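Local coordinates for uncharacterized protein (Alicyclobacillus acidocaldarius subsp. acidocaldarius, PDB 3RAG) that is of unknown function but has a von Willebrand factor A-like fold, a kind of domain that often mediates protein binding, and here holds a sodium ion, at residues Glu59-Ala64 with Gly69-Val74. Sequence-based numbering, arbitrary orientation.
Sequences EAHSIA and GMCRIV
The imidazole of His61 lies across the thiol of Cys71, whose SG sits beneath the middle of the ring, 3.7 Å from the ring centroid and only 6° off the ring normal. Cys71 CB comes under the same face but off-centre, towards CD2, at 3.7 Å from His61 CD2, and adds a CH-pi contact to the sulfur-aromatic one. The sulfur gets there because SG is anti to the backbone N (chi1 173°), which swings it forward along the strand, to where the Ala60 methyl lies, Ala60 CB to Cys71 SG being 3.9 Å. At the CE1 corner Ile73 CD1 comes in obliquely, 3.7 Å from His61 CE1, on the side of the ring plane where the sulfur lies, the two side chains crossing at about a right angle. A weak hydrogen bond between His61 ND1 and Tyr57 O probably limits how the ring can turn.

Helix 58-66 and strand 71-74 are the second half of a beta-alpha-beta crossover that starts at strand 40-46, part of the Rossmann-like alpha/beta fold of vWA domains. The strand runs at the edge of the sheet, paired in parallel with 40-46, and the helix packs over it at 8.3 Å between axes, 148° apart in direction. Towards the C-terminal end of the helix segment the backbones close in: Ala64 CB rests on the backbone at Met70 C, 3.5 Å away, and also touches Cys71 CB. The turn back into the strand is tied by Gly69 N donating to Ala64 O over 2.8 Å. Met70, present as selenomethionine, points the other way, to Met85, Met86 and Thr90 of helix 79-106, and its CE covers one face of the Arg72 guanidinium, whose NH2 bonds Cys71 O from above the carbonyl plane.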
ATOM      1  N   GLU A  59       1.205  -6.495  15.608  1.00 25.86           N
ATOM      2  CA  GLU A  59       1.986  -5.415  15.007  1.00 25.46           C
ATOM      3  C   GLU A  59       1.374  -4.957  13.690  1.00 24.32           C
ATOM      4  O   GLU A  59       1.263  -3.765  13.421  1.00 26.98           O
ATOM      5  CB  GLU A  59       3.433  -5.861  14.761  1.00 27.06           C
ATOM      6  CG  GLU A  59       4.321  -4.714  14.265  1.00 28.22           C
ATOM      7  CD  GLU A  59       5.698  -5.210  13.929  1.00 27.19           C
ATOM      8  OE1 GLU A  59       6.638  -4.997  14.737  1.00 27.39           O
ATOM      9  OE2 GLU A  59       5.827  -5.861  12.872  1.00 28.01           O
ATOM     10  N   ALA A  60       0.972  -5.902  12.850  1.00 24.36           N
ATOM     11  CA  ALA A  60       0.310  -5.541  11.578  1.00 27.17           C
ATOM     12  C   ALA A  60      -0.878  -4.599  11.802  1.00 28.48           C
ATOM     13  O   ALA A  60      -1.047  -3.620  11.084  1.00 25.49           O
ATOM     14  CB  ALA A  60      -0.149  -6.796  10.818  1.00 24.55           C
ATOM     15  N   HIS A  61      -1.697  -4.907  12.805  1.00 28.43           N
ATOM     16  CA  HIS A  61      -2.833  -4.055  13.131  1.00 28.70           C
ATOM     17  C   HIS A  61      -2.373  -2.666  13.582  1.00 29.46           C
ATOM     18  O   HIS A  61      -2.964  -1.648  13.181  1.00 29.17           O
ATOM     19  CB  HIS A  61      -3.758  -4.727  14.164  1.00 27.98           C
ATOM     20  CG  HIS A  61      -4.816  -5.583  13.535  1.00 30.20           C
ATOM     21  ND1 HIS A  61      -4.742  -6.959  13.479  1.00 36.85           N
ATOM     22  CD2 HIS A  61      -5.938  -5.242  12.855  1.00 24.97           C
ATOM     23  CE1 HIS A  61      -5.794  -7.430  12.830  1.00 28.34           C
ATOM     24  NE2 HIS A  61      -6.531  -6.410  12.438  1.00 34.73           N
ATOM     25  N   SER A  62      -1.325  -2.631  14.408  1.00 26.86           N
ATOM     26  CA  SER A  62      -0.800  -1.351  14.887  1.00 27.66           C
ATOM     27  C   SER A  62      -0.172  -0.533  13.757  1.00 28.35           C
ATOM     28  O   SER A  62      -0.256   0.696  13.750  1.00 28.03           O
ATOM     29  CB  SER A  62       0.219  -1.572  16.000  1.00 29.84           C
ATOM     30  OG  SER A  62      -0.436  -2.191  17.089  1.00 33.34           O
ATOM     31  N   ILE A  63       0.466  -1.218  12.807  1.00 25.64           N
ATOM     32  CA  ILE A  63       1.047  -0.541  11.644  1.00 26.04           C
ATOM     33  C   ILE A  63      -0.055   0.103  10.820  1.00 27.96           C
ATOM     34  O   ILE A  63       0.031   1.270  10.430  1.00 26.16           O
ATOM     35  CB  ILE A  63       1.835  -1.531  10.735  1.00 24.13           C
ATOM     36  CG1 ILE A  63       3.134  -1.962  11.434  1.00 24.18           C
ATOM     37  CG2 ILE A  63       2.140  -0.917   9.353  1.00 26.99           C
ATOM     38  CD1 ILE A  63       3.831  -3.155  10.703  1.00 25.63           C
ATOM     39  N   ALA A  64      -1.108  -0.655  10.532  1.00 26.26           N
ATOM     40  CA  ALA A  64      -2.193  -0.094   9.732  1.00 26.59           C
ATOM     41  C   ALA A  64      -2.879   1.069  10.467  1.00 27.98           C
ATOM     42  O   ALA A  64      -3.195   2.101   9.872  1.00 27.63           O
ATOM     43  CB  ALA A  64      -3.179  -1.183   9.343  1.00 26.49           C
ATOM     44  N   GLY A  69      -4.331   3.192   7.534  1.00 26.95           N
ATOM     45  CA  GLY A  69      -4.824   2.240   6.548  1.00 24.71           C
ATOM     46  C   GLY A  69      -5.561   1.048   7.152  1.00 27.32           C
ATOM     47  O   GLY A  69      -6.139   1.133   8.247  1.00 28.91           O
HETATM   48  N   MSE A  70      -5.556  -0.065   6.424  1.00 26.62           N
HETATM   49  CA  MSE A  70      -6.338  -1.246   6.804  1.00 26.73           C
HETATM   50  C   MSE A  70      -5.414  -2.422   7.006  1.00 25.56           C
HETATM   51  O   MSE A  70      -4.369  -2.500   6.363  1.00 27.01           O
HETATM   52  CB  MSE A  70      -7.328  -1.610   5.669  1.00 30.19           C
HETATM   53  CG  MSE A  70      -8.544  -0.702   5.558  1.00 47.56           C
HETATM   54 SE   MSE A  70      -9.650  -1.170   4.182  1.00 35.50          SE
HETATM   55  CE  MSE A  70      -9.289  -2.857   3.958  1.00 22.30           C
ATOM     56  N   CYS A  71      -5.812  -3.341   7.879  1.00 27.45           N
ATOM     57  CA  CYS A  71      -5.119  -4.618   8.020  1.00 24.86           C
ATOM     58  C   CYS A  71      -6.111  -5.735   7.742  1.00 28.84           C
ATOM     59  O   CYS A  71      -7.221  -5.750   8.307  1.00 26.08           O
ATOM     60  CB  CYS A  71      -4.545  -4.779   9.439  1.00 27.59           C
ATOM     61  SG  CYS A  71      -3.850  -6.424   9.743  1.00 29.55           S
ATOM     62  N   ARG A  72      -5.724  -6.671   6.880  1.00 25.26           N
ATOM     63  CA  ARG A  72      -6.528  -7.870   6.668  1.00 27.78           C
ATOM     64  C   ARG A  72      -5.588  -9.067   6.758  1.00 26.82           C
ATOM     65  O   ARG A  72      -4.413  -8.958   6.428  1.00 27.95           O
ATOM     66  CB  ARG A  72      -7.213  -7.835   5.290  1.00 25.15           C
ATOM     67  CG  ARG A  72      -8.320  -6.777   5.193  1.00 27.93           C
ATOM     68  CD  ARG A  72      -9.472  -7.064   6.156  1.00 33.14           C
ATOM     69  NE  ARG A  72     -10.533  -6.057   6.017  1.00 43.13           N
ATOM     70  CZ  ARG A  72     -10.624  -4.935   6.733  1.00 45.91           C
ATOM     71  NH1 ARG A  72     -11.634  -4.090   6.529  1.00 47.27           N
ATOM     72  NH2 ARG A  72      -9.721  -4.649   7.661  1.00 37.27           N
ATOM     73  N   ILE A  73      -6.131 -10.196   7.189  1.00 25.83           N
ATOM     74  CA  ILE A  73      -5.360 -11.405   7.433  1.00 26.13           C
ATOM     75  C   ILE A  73      -6.009 -12.524   6.619  1.00 30.17           C
ATOM     76  O   ILE A  73      -7.168 -12.842   6.825  1.00 29.22           O
ATOM     77  CB  ILE A  73      -5.332 -11.723   8.938  1.00 28.89           C
ATOM     78  CG1 ILE A  73      -4.618 -10.579   9.687  1.00 26.51           C
ATOM     79  CG2 ILE A  73      -4.621 -13.063   9.197  1.00 27.65           C
ATOM     80  CD1 ILE A  73      -4.791 -10.627  11.219  1.00 28.88           C
ATOM     81  N   VAL A  74      -5.283 -13.089   5.652  1.00 25.97           N
ATOM     82  CA  VAL A  74      -5.966 -13.941   4.668  1.00 29.49           C
ATOM     83  C   VAL A  74      -5.112 -15.118   4.261  1.00 29.35           C
ATOM     84  O   VAL A  74      -3.904 -15.094   4.425  1.00 27.26           O
ATOM     85  CB  VAL A  74      -6.394 -13.152   3.389  1.00 27.20           C
ATOM     86  CG1 VAL A  74      -7.360 -11.999   3.741  1.00 29.90           C
ATOM     87  CG2 VAL A  74      -5.183 -12.599   2.615  1.00 29.54           C
TER